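Local structure of coenzyme F420-dependent N(5),N(10)-methenyltetrahydromethanopterin reductase-related protein (Desulfurobacterium thermolithotrophum DSM 11699, 6HUZ) at residues A[175-178]-A[179-183]; A[33-36]-A[37-41]; A[299-302]-A[303-306]; A[287-290]-A[291-294]. The protein is a bacterial paralog of [Fe]-hydrogenase that binds the iron-guanylylpyridinol cofactor and uses tetrahydrofolate derivatives as substrates. All coordinates share one frame; numbering follows the deposited sequence. Where two conformers were deposited one is given.

Contact 1: residues A[175-178]-A[179-183]. With EDO (1,2-ethanediol), chain F.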
ATOM      1  N   GLU A 175     -14.814 -29.994  -5.895  1.00 38.57           N
ATOM      2  CA  GLU A 175     -15.994 -30.517  -5.238  1.00 40.14           C
ATOM      3  C   GLU A 175     -16.224 -29.788  -3.920  1.00 43.33           C
ATOM      4  O   GLU A 175     -17.357 -29.436  -3.595  1.00 41.20           O
ATOM      5  CB  GLU A 175     -15.843 -32.020  -4.987  1.00 43.65           C
ATOM      6  CG  GLU A 175     -17.156 -32.680  -4.585  1.00 64.37           C
ATOM      7  CD  GLU A 175     -17.139 -34.186  -4.389  1.00 93.30           C
ATOM      8  OE1 GLU A 175     -16.187 -34.847  -4.860  1.00100.51           O
ATOM      9  OE2 GLU A 175     -18.092 -34.706  -3.760  1.00 83.54           O
ATOM     10  N   GLN A 176     -15.148 -29.564  -3.151  1.00 39.96           N
ATOM     11  CA  GLN A 176     -15.260 -28.886  -1.867  1.00 37.97           C
ATOM     12  C   GLN A 176     -15.716 -27.447  -2.081  1.00 39.33           C
ATOM     13  O   GLN A 176     -16.626 -26.996  -1.388  1.00 39.80           O
ATOM     14  CB  GLN A 176     -13.929 -28.974  -1.111  1.00 36.62           C
ATOM     15  CG  GLN A 176     -13.687 -30.403  -0.569  1.00 35.73           C
ATOM     16  CD  GLN A 176     -12.221 -30.709  -0.290  1.00 41.95           C
ATOM     17  OE1 GLN A 176     -11.305 -30.000  -0.747  1.00 37.55           O
ATOM     18  NE2 GLN A 176     -11.973 -31.778   0.466  1.00 39.50           N
ATOM     19  N   ILE A 177     -15.116 -26.736  -3.042  1.00 34.68           N
ATOM     20  CA  ILE A 177     -15.500 -25.350  -3.334  1.00 33.41           C
ATOM     21  C   ILE A 177     -17.012 -25.315  -3.716  1.00 38.27           C
ATOM     22  O   ILE A 177     -17.734 -24.430  -3.264  1.00 38.14           O
ATOM     23  CB  ILE A 177     -14.624 -24.760  -4.481  1.00 35.43           C
ATOM     24  CG1 ILE A 177     -13.148 -24.571  -4.065  1.00 34.84           C
ATOM     25  CG2 ILE A 177     -15.201 -23.427  -4.966  1.00 33.62           C
ATOM     26  CD1 ILE A 177     -12.926 -23.451  -3.047  1.00 53.88           C
ATOM     27  N   GLU A 178     -17.482 -26.266  -4.533  1.00 37.68           N
ATOM     28  CA  GLU A 178     -18.904 -26.310  -4.936  1.00 37.51           C
ATOM     29  C   GLU A 178     -19.803 -26.416  -3.706  1.00 41.77           C
ATOM     30  O   GLU A 178     -20.850 -25.782  -3.658  1.00 40.93           O
ATOM     31  CB  GLU A 178     -19.189 -27.473  -5.896  1.00 40.33           C
ATOM     32  CG  GLU A 178     -18.657 -27.260  -7.311  1.00 58.65           C
ATOM     33  CD  GLU A 178     -19.023 -25.945  -7.977  1.00 83.70           C
ATOM     34  OE1 GLU A 178     -20.224 -25.589  -7.993  1.00 72.90           O
ATOM     35  OE2 GLU A 178     -18.102 -25.267  -8.487  1.00 87.32           O
ATOM     36  N   LYS A 179     -19.397 -27.196  -2.704  1.00 39.96           N
ATOM     37  CA  LYS A 179     -20.203 -27.340  -1.487  1.00 38.55           C
ATOM     38  C   LYS A 179     -20.324 -25.988  -0.782  1.00 39.00           C
ATOM     39  O   LYS A 179     -21.410 -25.637  -0.346  1.00 37.60           O
ATOM     40  CB  LYS A 179     -19.594 -28.373  -0.532  1.00 40.28           C
ATOM     41  CG  LYS A 179     -19.765 -29.811  -0.985  1.00 47.53           C
ATOM     42  CD  LYS A 179     -19.397 -30.763   0.117  1.00 50.98           C
ATOM     43  CE  LYS A 179     -19.081 -32.142  -0.411  1.00 59.06           C
ATOM     44  NZ  LYS A 179     -18.890 -33.121   0.695  1.00 53.45           N
ATOM     45  N   LEU A 180     -19.212 -25.222  -0.698  1.00 34.77           N
ATOM     46  CA  LEU A 180     -19.206 -23.917  -0.042  1.00 32.31           C
ATOM     47  C   LEU A 180     -20.073 -22.955  -0.816  1.00 36.65           C
ATOM     48  O   LEU A 180     -20.905 -22.262  -0.222  1.00 36.47           O
ATOM     49  CB  LEU A 180     -17.766 -23.399   0.085  1.00 32.25           C
ATOM     50  CG  LEU A 180     -16.845 -24.329   0.885  1.00 35.08           C
ATOM     51  CD1 LEU A 180     -15.488 -23.697   1.097  1.00 34.67           C
ATOM     52  CD2 LEU A 180     -17.477 -24.717   2.216  1.00 37.47           C
ATOM     53  N   LYS A 181     -19.914 -22.932  -2.151  1.00 32.24           N
ATOM     54  CA  LYS A 181     -20.735 -22.080  -3.008  1.00 34.49           C
ATOM     55  C   LYS A 181     -22.227 -22.370  -2.759  1.00 37.77           C
ATOM     56  O   LYS A 181     -23.030 -21.438  -2.717  1.00 38.68           O
ATOM     57  CB  LYS A 181     -20.423 -22.335  -4.490  1.00 34.63           C
ATOM     58  CG  LYS A 181     -19.177 -21.640  -4.972  1.00 38.56           C
ATOM     59  CD  LYS A 181     -18.773 -22.117  -6.373  1.00 37.32           C
ATOM     60  CE  LYS A 181     -19.709 -21.639  -7.463  1.00 40.83           C
ATOM     61  NZ  LYS A 181     -19.238 -22.068  -8.817  1.00 51.64           N
ATOM     62  N   LYS A 182     -22.592 -23.661  -2.603  1.00 35.99           N
ATOM     63  CA  LYS A 182     -23.980 -24.074  -2.355  0.50 35.67           C
ATOM     64  C   LYS A 182     -24.451 -23.550  -0.992  1.00 36.56           C
ATOM     65  O   LYS A 182     -25.548 -23.003  -0.901  1.00 33.69           O
ATOM     66  CB  LYS A 182     -24.122 -25.601  -2.469  0.50 37.00           C
ATOM     67  CG  LYS A 182     -25.561 -26.088  -2.409  0.50 46.35           C
ATOM     68  CD  LYS A 182     -25.699 -27.512  -2.927  0.50 46.04           C
ATOM     69  CE  LYS A 182     -26.774 -28.322  -2.225  0.50 50.12           C
ATOM     70  NZ  LYS A 182     -28.089 -27.625  -2.178  0.50 33.83           N
ATOM     71  N   LEU A 183     -23.620 -23.669   0.069  1.00 34.09           N
ATOM     72  CA  LEU A 183     -24.015 -23.143   1.381  1.00 34.45           C
ATOM     73  C   LEU A 183     -24.385 -21.656   1.224  1.00 38.12           C
ATOM     74  O   LEU A 183     -25.412 -21.224   1.761  1.00 39.52           O
ATOM     75  CB  LEU A 183     -22.903 -23.327   2.439  1.00 33.53           C
ATOM     76  CG  LEU A 183     -22.733 -24.766   2.930  1.00 37.55           C
ATOM     77  CD1 LEU A 183     -21.607 -24.887   3.954  1.00 37.38           C
ATOM     78  CD2 LEU A 183     -24.027 -25.311   3.515  1.00 37.86           C
TER
HETATM   79  C1  EDO F 405     -24.085 -24.110  -5.929  1.00 42.20           C
HETATM   80  O1  EDO F 405     -24.301 -22.713  -5.711  1.00 39.06           O
HETATM   81  C2  EDO F 405     -22.579 -24.412  -5.848  1.00 40.73           C
HETATM   82  O2  EDO F 405     -22.290 -25.796  -6.012  1.00 41.05           O
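I177 and K181, one turn apart on helix 174-186, meet through aliphatic carbon: CG2 of I177 stands 4.1 Å from CD of K181. The backbone beneath them is drawn tight, for K181 N reaches I177 O at 2.9 Å with an N-H...O angle of 172°, the straightest of the four i to i+4 bonds that join 175-178 to 179-183. On the packed side of the helix, the branched side chains of I177 and L180 turn inward, both touching S143 and I161, where apolar bulk suits a sheet surface. Q176 is buried as well, yet keeps its amide satisfied: NE2 donates to the carbonyls of N110 and D139, while OE1 accepts from T173 N. The helix is the connection of a beta-alpha-beta unit, running between the parallel strands 158-163 and 190-195. Its other side is looser and charged, with long, flexible residues able to reach solvent and one another. E178 and K181 lie alongside, pointing the same way; the glutamate folds at chi2 (-51°) and the lysine at chi3 (71°), and they form a salt bridge whose hydrogen bond is weak, 3.4 Å from K181 NZ to E178 OE2. K179 sends its extended chain away to pair with E83, and K182 pairs with D186. A 1,2-ethanediol, probably from the crystallisation liquor, lies between E178 and the K181-K182 backbone. Its O2 is 2.8 Å from E178 O and 2.9 Å from E178 OE1, one proton facing two possible acceptors, while C2 rests 3.3 Å from K181 CB.

Contact 2: residues A[33-36]-A[37-41]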
ATOM      1  N   SER A  33     -23.730 -18.445  15.259  1.00 38.63           N
ATOM      2  CA  SER A  33     -25.104 -18.816  15.573  1.00 40.37           C
ATOM      3  C   SER A  33     -26.033 -18.437  14.421  1.00 42.60           C
ATOM      4  O   SER A  33     -26.868 -19.251  14.020  1.00 42.21           O
ATOM      5  CB  SER A  33     -25.554 -18.063  16.827  1.00 42.84           C
ATOM      6  OG  SER A  33     -25.251 -16.685  16.662  1.00 46.04           O
ATOM      7  N   ALA A  34     -25.910 -17.201  13.910  1.00 36.15           N
ATOM      8  CA  ALA A  34     -26.759 -16.719  12.804  1.00 37.29           C
ATOM      9  C   ALA A  34     -26.517 -17.555  11.537  1.00 42.95           C
ATOM     10  O   ALA A  34     -27.472 -17.891  10.839  1.00 42.79           O
ATOM     11  CB  ALA A  34     -26.440 -15.245  12.502  1.00 37.07           C
ATOM     12  N   MET A  35     -25.235 -17.858  11.249  1.00 38.00           N
ATOM     13  CA  MET A  35     -24.812 -18.655  10.103  1.00 34.89           C
ATOM     14  C   MET A  35     -25.480 -20.024  10.208  1.00 39.83           C
ATOM     15  O   MET A  35     -26.048 -20.509   9.240  1.00 40.48           O
ATOM     16  CB  MET A  35     -23.289 -18.836  10.097  1.00 33.95           C
ATOM     17  CG  MET A  35     -22.536 -17.587   9.665  1.00 33.67           C
ATOM     18  SD  MET A  35     -20.768 -17.838   9.703  1.00 38.69           S
ATOM     19  CE  MET A  35     -20.572 -19.082   8.495  1.00 32.57           C
ATOM     20  N   ALA A  36     -25.385 -20.645  11.357  1.00 37.15           N
ATOM     21  CA  ALA A  36     -26.006 -21.971  11.630  1.00 38.23           C
ATOM     22  C   ALA A  36     -27.506 -21.947  11.378  1.00 40.59           C
ATOM     23  O   ALA A  36     -28.028 -22.817  10.705  1.00 41.34           O
ATOM     24  CB  ALA A  36     -25.742 -22.380  13.072  1.00 39.25           C
ATOM     25  N   VAL A  37     -28.205 -20.963  11.938  1.00 39.67           N
ATOM     26  CA  VAL A  37     -29.646 -20.819  11.755  1.00 39.52           C
ATOM     27  C   VAL A  37     -29.977 -20.728  10.261  1.00 45.04           C
ATOM     28  O   VAL A  37     -30.914 -21.388   9.793  1.00 44.39           O
ATOM     29  CB  VAL A  37     -30.175 -19.599  12.551  1.00 43.60           C
ATOM     30  CG1 VAL A  37     -31.526 -19.114  12.007  1.00 43.03           C
ATOM     31  CG2 VAL A  37     -30.294 -19.945  14.044  1.00 44.51           C
ATOM     32  N   GLU A  38     -29.215 -19.928   9.504  1.00 39.87           N
ATOM     33  CA  GLU A  38     -29.467 -19.792   8.071  1.00 38.65           C
ATOM     34  C   GLU A  38     -29.269 -21.098   7.319  1.00 38.94           C
ATOM     35  O   GLU A  38     -30.061 -21.399   6.437  1.00 40.26           O
ATOM     36  CB  GLU A  38     -28.555 -18.696   7.457  1.00 36.82           C
ATOM     37  CG  GLU A  38     -29.041 -17.305   7.818  1.00 41.98           C
ATOM     38  CD  GLU A  38     -28.073 -16.160   7.558  1.00 53.44           C
ATOM     39  OE1 GLU A  38     -28.388 -15.039   8.019  1.00 48.89           O
ATOM     40  OE2 GLU A  38     -27.017 -16.367   6.912  1.00 44.31           O
ATOM     41  N   PHE A  39     -28.200 -21.856   7.637  1.00 37.68           N
ATOM     42  CA  PHE A  39     -27.935 -23.126   6.940  1.00 38.56           C
ATOM     43  C   PHE A  39     -29.051 -24.131   7.316  1.00 44.51           C
ATOM     44  O   PHE A  39     -29.516 -24.902   6.470  1.00 42.51           O
ATOM     45  CB  PHE A  39     -26.524 -23.674   7.319  1.00 38.99           C
ATOM     46  CG  PHE A  39     -25.313 -22.816   6.968  1.00 39.41           C
ATOM     47  CD1 PHE A  39     -25.213 -22.192   5.736  1.00 41.66           C
ATOM     48  CD2 PHE A  39     -24.267 -22.661   7.867  1.00 39.83           C
ATOM     49  CE1 PHE A  39     -24.096 -21.409   5.417  1.00 42.75           C
ATOM     50  CE2 PHE A  39     -23.157 -21.881   7.544  1.00 39.92           C
ATOM     51  CZ  PHE A  39     -23.077 -21.271   6.319  1.00 36.34           C
ATOM     52  N   ALA A  40     -29.492 -24.099   8.581  1.00 40.45           N
ATOM     53  CA  ALA A  40     -30.556 -24.974   9.066  1.00 40.25           C
ATOM     54  C   ALA A  40     -31.872 -24.615   8.362  1.00 48.22           C
ATOM     55  O   ALA A  40     -32.620 -25.513   7.953  1.00 50.65           O
ATOM     56  CB  ALA A  40     -30.694 -24.834  10.579  1.00 39.99           C
ATOM     57  N   LYS A  41     -32.151 -23.306   8.181  1.00 48.19           N
ATOM     58  CA  LYS A  41     -33.389 -22.887   7.501  1.00 50.46           C
ATOM     59  C   LYS A  41     -33.383 -23.353   6.037  1.00 51.43           C
ATOM     60  O   LYS A  41     -34.434 -23.723   5.522  1.00 49.54           O
ATOM     61  CB  LYS A  41     -33.612 -21.370   7.599  1.00 52.80           C
ATOM     62  CG  LYS A  41     -34.195 -20.945   8.942  1.00 63.83           C
ATOM     63  CD  LYS A  41     -34.088 -19.442   9.145  1.00 65.28           C
ATOM     64  CE  LYS A  41     -35.090 -18.934  10.157  1.00 73.54           C
ATOM     65  NZ  LYS A  41     -34.531 -17.843  11.000  1.00 70.80           N
TER
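M35 and F39 lie side by side on helix 32-41, pointing the same way, and the methionine methyl CE comes within 3.9 Å of F39 CE2. The thioether chain bends at its last torsion (chi3 64°), which turns CE back toward the ring. M35 O accepts the amide of F39 at 3.0 Å from N to O; it also lies over one face of the F39 ring, offset toward the rim, 3.1 Å from CD2. Three further main-chain bonds use the carbonyls of S33, A34 and A36 to receive the amides of V37, E38 and A40; the last is 2.9 Å from A40 N to A36 O. Thus all four amides from V37 to A40 find acceptors one turn back. Near the helix start, S33 combines a small side chain with a polar group, and its buried OG hydrogen-bonds to F8 O. E38 packs its CG 3.5 Å from A34 O before its carboxylate extends to a long, weak ion pair with K189, so charge sits where the helix is less enclosed. The small alanines suit the close approach to strand 45-49: A36 touches V46 and L48, and A40 touches V46. M35 and F39, being larger, reach I86 and Y159. The M35 side chain is also about 6 Å from the iron-guanylylpyridinol cofactor. A helix packed in this way against parallel strands 45-49 and 84-87 is characteristic of the Rossmann-like N-terminal domain of the HMD family.

Contact 3: residues A[299-302]-A[303-306]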
ATOM      1  N   PRO A 299      -3.626  12.625  18.540  1.00 45.90           N
ATOM      2  CA  PRO A 299      -2.524  13.151  19.371  1.00 45.29           C
ATOM      3  C   PRO A 299      -1.618  12.082  19.961  1.00 45.85           C
ATOM      4  O   PRO A 299      -0.408  12.281  20.074  1.00 49.21           O
ATOM      5  CB  PRO A 299      -3.252  13.935  20.475  1.00 48.30           C
ATOM      6  CG  PRO A 299      -4.661  13.389  20.470  1.00 53.46           C
ATOM      7  CD  PRO A 299      -4.928  13.114  19.021  1.00 48.79           C
ATOM      8  N   GLU A 300      -2.190  10.959  20.347  1.00 36.51           N
ATOM      9  CA  GLU A 300      -1.398   9.879  20.916  1.00 36.38           C
ATOM     10  C   GLU A 300      -0.340   9.393  19.929  1.00 38.13           C
ATOM     11  O   GLU A 300       0.765   9.065  20.355  1.00 37.31           O
ATOM     12  CB  GLU A 300      -2.288   8.712  21.411  1.00 37.28           C
ATOM     13  CG  GLU A 300      -2.901   7.819  20.335  1.00 41.60           C
ATOM     14  CD  GLU A 300      -4.126   8.404  19.660  1.00 52.80           C
ATOM     15  OE1 GLU A 300      -4.486   9.567  19.946  1.00 52.65           O
ATOM     16  OE2 GLU A 300      -4.733   7.688  18.837  1.00 48.50           O
ATOM     17  N   LEU A 301      -0.667   9.337  18.615  1.00 35.11           N
ATOM     18  CA  LEU A 301       0.288   8.885  17.604  1.00 34.26           C
ATOM     19  C   LEU A 301       1.310   9.950  17.289  1.00 39.72           C
ATOM     20  O   LEU A 301       2.484   9.629  17.071  1.00 36.97           O
ATOM     21  CB  LEU A 301      -0.433   8.480  16.323  1.00 33.24           C
ATOM     22  CG  LEU A 301      -1.259   7.191  16.391  1.00 37.13           C
ATOM     23  CD1 LEU A 301      -1.816   6.831  14.992  1.00 37.23           C
ATOM     24  CD2 LEU A 301      -0.434   6.017  16.910  1.00 35.49           C
ATOM     25  N   ILE A 302       0.857  11.224  17.243  1.00 38.26           N
ATOM     26  CA  ILE A 302       1.705  12.380  16.972  1.00 39.64           C
ATOM     27  C   ILE A 302       2.762  12.433  18.066  1.00 45.46           C
ATOM     28  O   ILE A 302       3.902  12.761  17.773  1.00 49.59           O
ATOM     29  CB  ILE A 302       0.858  13.689  16.945  1.00 42.74           C
ATOM     30  CG1 ILE A 302      -0.218  13.656  15.840  1.00 40.99           C
ATOM     31  CG2 ILE A 302       1.745  14.935  16.794  1.00 45.68           C
ATOM     32  CD1 ILE A 302       0.295  13.371  14.383  1.00 36.31           C
ATOM     33  N   LYS A 303       2.403  12.095  19.314  1.00 42.64           N
ATOM     34  CA  LYS A 303       3.351  12.099  20.423  1.00 42.57           C
ATOM     35  C   LYS A 303       4.371  10.963  20.252  1.00 44.68           C
ATOM     36  O   LYS A 303       5.567  11.175  20.454  1.00 45.17           O
ATOM     37  CB  LYS A 303       2.626  12.010  21.779  1.00 47.72           C
ATOM     38  CG  LYS A 303       3.484  12.459  22.949  1.00 72.98           C
ATOM     39  CD  LYS A 303       3.180  11.698  24.228  1.00 82.65           C
ATOM     40  CE  LYS A 303       4.242  11.920  25.278  1.00 94.32           C
ATOM     41  NZ  LYS A 303       3.957  11.154  26.518  1.00108.61           N
ATOM     42  N   GLU A 304       3.925   9.764  19.857  1.00 41.95           N
ATOM     43  CA  GLU A 304       4.861   8.648  19.647  1.00 40.13           C
ATOM     44  C   GLU A 304       5.827   9.027  18.496  1.00 41.22           C
ATOM     45  O   GLU A 304       7.033   8.797  18.595  1.00 40.99           O
ATOM     46  CB  GLU A 304       4.107   7.354  19.270  1.00 39.33           C
ATOM     47  CG  GLU A 304       3.186   6.806  20.339  1.00 43.19           C
ATOM     48  CD  GLU A 304       2.459   5.536  19.924  1.00 65.22           C
ATOM     49  OE1 GLU A 304       2.872   4.928  18.914  1.00 47.46           O
ATOM     50  OE2 GLU A 304       1.481   5.140  20.600  1.00 51.77           O
ATOM     51  N   ALA A 305       5.295   9.619  17.418  1.00 38.38           N
ATOM     52  CA  ALA A 305       6.106  10.021  16.255  1.00 38.21           C
ATOM     53  C   ALA A 305       7.192  10.997  16.655  1.00 42.61           C
ATOM     54  O   ALA A 305       8.313  10.908  16.158  1.00 42.02           O
ATOM     55  CB  ALA A 305       5.223  10.627  15.176  1.00 38.91           C
ATOM     56  N   GLU A 306       6.886  11.917  17.572  1.00 44.28           N
ATOM     57  CA  GLU A 306       7.869  12.891  18.038  1.00 44.41           C
ATOM     58  C   GLU A 306       9.010  12.201  18.812  1.00 49.58           C
ATOM     59  O   GLU A 306      10.137  12.675  18.781  1.00 51.92           O
ATOM     60  CB  GLU A 306       7.192  13.977  18.887  1.00 46.43           C
ATOM     61  CG  GLU A 306       6.327  14.911  18.053  1.00 54.35           C
ATOM     62  CD  GLU A 306       5.670  16.039  18.826  1.00104.29           C
ATOM     63  OE1 GLU A 306       4.867  15.750  19.743  1.00114.22           O
ATOM     64  OE2 GLU A 306       5.960  17.217  18.512  1.00109.22           O
TER
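L301 and E304 cross on the short helix 299-306, with the leucine methyl CD2 4.0 Å from the carboxylate oxygen OE1. This is van der Waals contact between a methyl group and a charged side chain. L301 and the small A305 both pack on I259 of helix 232-262, and L301 also lies against R232 of the second subunit. The main-chain hydrogen bonds are those of an alpha-helix: K303, E304, A305 and E306 give their amides to the carbonyls four residues earlier. They are uneven, with A305 N 2.8 Å from L301 O but E304 N 3.3 Å from E300 O. Proline suits the first position, since it has no N-H and an amide there would find no acceptor within the helix; P299 O still accepts from K303 N at 2.9 Å. CG of E304 lies 3.3 Å from E300 O, and CG of E306 is equally near I302 O, laying both methylenes along the backbone. Polar bonds lead outward: E300 OE2 forms a salt bridge with R225 NH1 and a hydrogen bond with Y221 OH, both of the second subunit, and E304 OE1 a salt bridge with R232 of that subunit. Any repulsion at 6.9 Å between the OE2 atoms of E300 and E304 is probably slight, and eased by the arginines. These carboxylate-arginine pairs probably serve as charge-matched polar links across the dimer.

Contact 4: residues A[287-290]-A[291-294]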
ATOM      1  N   ALA A 287      -8.997  13.671   1.286  1.00 30.05           N
ATOM      2  CA  ALA A 287      -7.777  13.355   2.026  1.00 25.51           C
ATOM      3  C   ALA A 287      -7.030  14.623   2.401  1.00 34.26           C
ATOM      4  O   ALA A 287      -6.554  14.750   3.526  1.00 34.69           O
ATOM      5  CB  ALA A 287      -6.882  12.431   1.198  1.00 24.22           C
ATOM      6  N   SER A 288      -6.946  15.574   1.474  1.00 30.93           N
ATOM      7  CA  SER A 288      -6.269  16.830   1.750  1.00 32.39           C
ATOM      8  C   SER A 288      -6.919  17.490   2.951  1.00 37.87           C
ATOM      9  O   SER A 288      -6.219  17.947   3.846  1.00 33.82           O
ATOM     10  CB  SER A 288      -6.361  17.761   0.552  1.00 35.00           C
ATOM     11  OG  SER A 288      -5.547  18.909   0.738  1.00 39.43           O
ATOM     12  N   LYS A 289      -8.265  17.530   2.982  1.00 38.07           N
ATOM     13  CA  LYS A 289      -8.984  18.153   4.101  1.00 39.43           C
ATOM     14  C   LYS A 289      -8.623  17.453   5.418  1.00 41.40           C
ATOM     15  O   LYS A 289      -8.359  18.112   6.420  1.00 41.62           O
ATOM     16  CB  LYS A 289     -10.507  18.146   3.830  1.00 41.16           C
ATOM     17  CG  LYS A 289     -11.353  18.757   4.934  1.00 41.62           C
ATOM     18  CD  LYS A 289     -11.169  20.255   5.075  1.00 50.91           C
ATOM     19  CE  LYS A 289     -11.899  20.767   6.291  1.00 53.81           C
ATOM     20  NZ  LYS A 289     -12.226  22.209   6.185  1.00 65.10           N
ATOM     21  N   LEU A 290      -8.573  16.128   5.411  1.00 40.37           N
ATOM     22  CA  LEU A 290      -8.231  15.374   6.613  1.00 39.13           C
ATOM     23  C   LEU A 290      -6.817  15.657   7.106  1.00 41.17           C
ATOM     24  O   LEU A 290      -6.616  15.753   8.320  1.00 42.56           O
ATOM     25  CB  LEU A 290      -8.385  13.871   6.369  1.00 38.03           C
ATOM     26  CG  LEU A 290      -9.807  13.404   6.215  1.00 44.80           C
ATOM     27  CD1 LEU A 290      -9.840  11.966   5.732  1.00 44.50           C
ATOM     28  CD2 LEU A 290     -10.596  13.574   7.531  1.00 47.19           C
ATOM     29  N   LEU A 291      -5.838  15.797   6.186  1.00 33.13           N
ATOM     30  CA  LEU A 291      -4.455  16.051   6.593  1.00 32.88           C
ATOM     31  C   LEU A 291      -4.338  17.367   7.336  1.00 37.93           C
ATOM     32  O   LEU A 291      -3.448  17.499   8.166  1.00 37.21           O
ATOM     33  CB  LEU A 291      -3.501  16.068   5.391  1.00 31.59           C
ATOM     34  CG  LEU A 291      -3.340  14.728   4.672  1.00 34.78           C
ATOM     35  CD1 LEU A 291      -2.430  14.885   3.461  1.00 33.85           C
ATOM     36  CD2 LEU A 291      -2.813  13.660   5.593  1.00 29.37           C
ATOM     37  N   GLU A 292      -5.223  18.338   7.043  1.00 35.11           N
ATOM     38  CA  GLU A 292      -5.192  19.649   7.694  1.00 37.85           C
ATOM     39  C   GLU A 292      -5.385  19.604   9.210  1.00 45.83           C
ATOM     40  O   GLU A 292      -4.789  20.415   9.919  1.00 47.69           O
ATOM     41  CB  GLU A 292      -6.257  20.583   7.081  1.00 40.94           C
ATOM     42  CG  GLU A 292      -6.003  20.924   5.617  1.00 59.91           C
ATOM     43  CD  GLU A 292      -7.023  21.853   4.981  1.00103.09           C
ATOM     44  OE1 GLU A 292      -6.815  22.242   3.808  1.00107.62           O
ATOM     45  OE2 GLU A 292      -8.026  22.194   5.650  1.00100.10           O
ATOM     46  N   LYS A 293      -6.224  18.701   9.719  1.00 45.11           N
ATOM     47  CA  LYS A 293      -6.460  18.630  11.165  1.00 47.51           C
ATOM     48  C   LYS A 293      -6.065  17.272  11.685  1.00 46.47           C
ATOM     49  O   LYS A 293      -6.524  16.877  12.752  1.00 45.76           O
ATOM     50  CB  LYS A 293      -7.954  18.856  11.465  1.00 53.07           C
ATOM     51  CG  LYS A 293      -8.572  20.034  10.725  1.00 81.90           C
ATOM     52  CD  LYS A 293      -9.871  20.524  11.384  1.00 96.32           C
ATOM     53  CE  LYS A 293      -9.947  22.030  11.477  1.00106.54           C
ATOM     54  NZ  LYS A 293     -11.351  22.516  11.548  1.00114.58           N
ATOM     55  N   ILE A 294      -5.220  16.547  10.948  1.00 41.19           N
ATOM     56  CA  ILE A 294      -4.844  15.201  11.354  1.00 43.59           C
ATOM     57  C   ILE A 294      -4.269  15.110  12.761  1.00 53.43           C
ATOM     58  O   ILE A 294      -4.583  14.156  13.465  1.00 54.75           O
ATOM     59  CB  ILE A 294      -3.932  14.538  10.301  1.00 46.07           C
ATOM     60  CG1 ILE A 294      -3.915  13.023  10.495  1.00 47.08           C
ATOM     61  CG2 ILE A 294      -2.522  15.120  10.329  1.00 49.53           C
ATOM     62  CD1 ILE A 294      -3.588  12.309   9.303  1.00 63.06           C
TER
HETATM   63  O   HOH W   1      -7.699  20.704   1.774  1.00 51.32           O
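K289 runs its chi1 to 179°, placing CG beside its own carbonyl carbon, and then bends at chi2 (68°), which lays its aliphatic chain across E292, itself extended beyond CG. CD of the lysine comes 3.7 Å from OE2 of the glutamate, and the opposite charges probably attract weakly, NZ to OE2 being 4.2 Å, beyond a salt bridge. The pair sits near the C-terminal end of helix 282-292, in the C-terminal HMD-family domain, ahead of helix 294-297. L291 N still makes a regular bond to A287 O at 2.9 Å. After it the pattern slackens: E292 N is shared weakly between S288 O and K289 O, and K293 N reaches L290 O at 3.3 Å from above the carbonyl plane, 57° out of it. K293 then serves as the N-cap residue of helix 294-297. Apolar residues suit the dimer-facing surface, where L290 packs on L283 of the second subunit and L291 and I294 on F214 of that subunit. Small and polar, S288 hydrogen-bonds through OG to Q272. That same OG lies 3.0 Å from a water, which donates to E292 OE1 at 2.7 Å.

In the fold
From the N terminus, contact 2 (33-41) comes first, then contact 1 (175-183), contact 4 (287-294) and contact 3 (299-306). Each lies within a continuous stretch and closes no longer loop than a turn or two of helix; they follow in series, neither nesting nor crossing. Contacts 2 and 1 both belong to the Rossmann-like part and touch directly, L183 CB meeting F39 CE1 at 3.7 Å, so helices 32-41 and 174-186 are packed together. Contacts 4 and 3 form a second pair in the C-terminal helical part, centres about 16 Å apart, and both face the second subunit. Between contacts 1 and 3 the centres are about 48 Å apart.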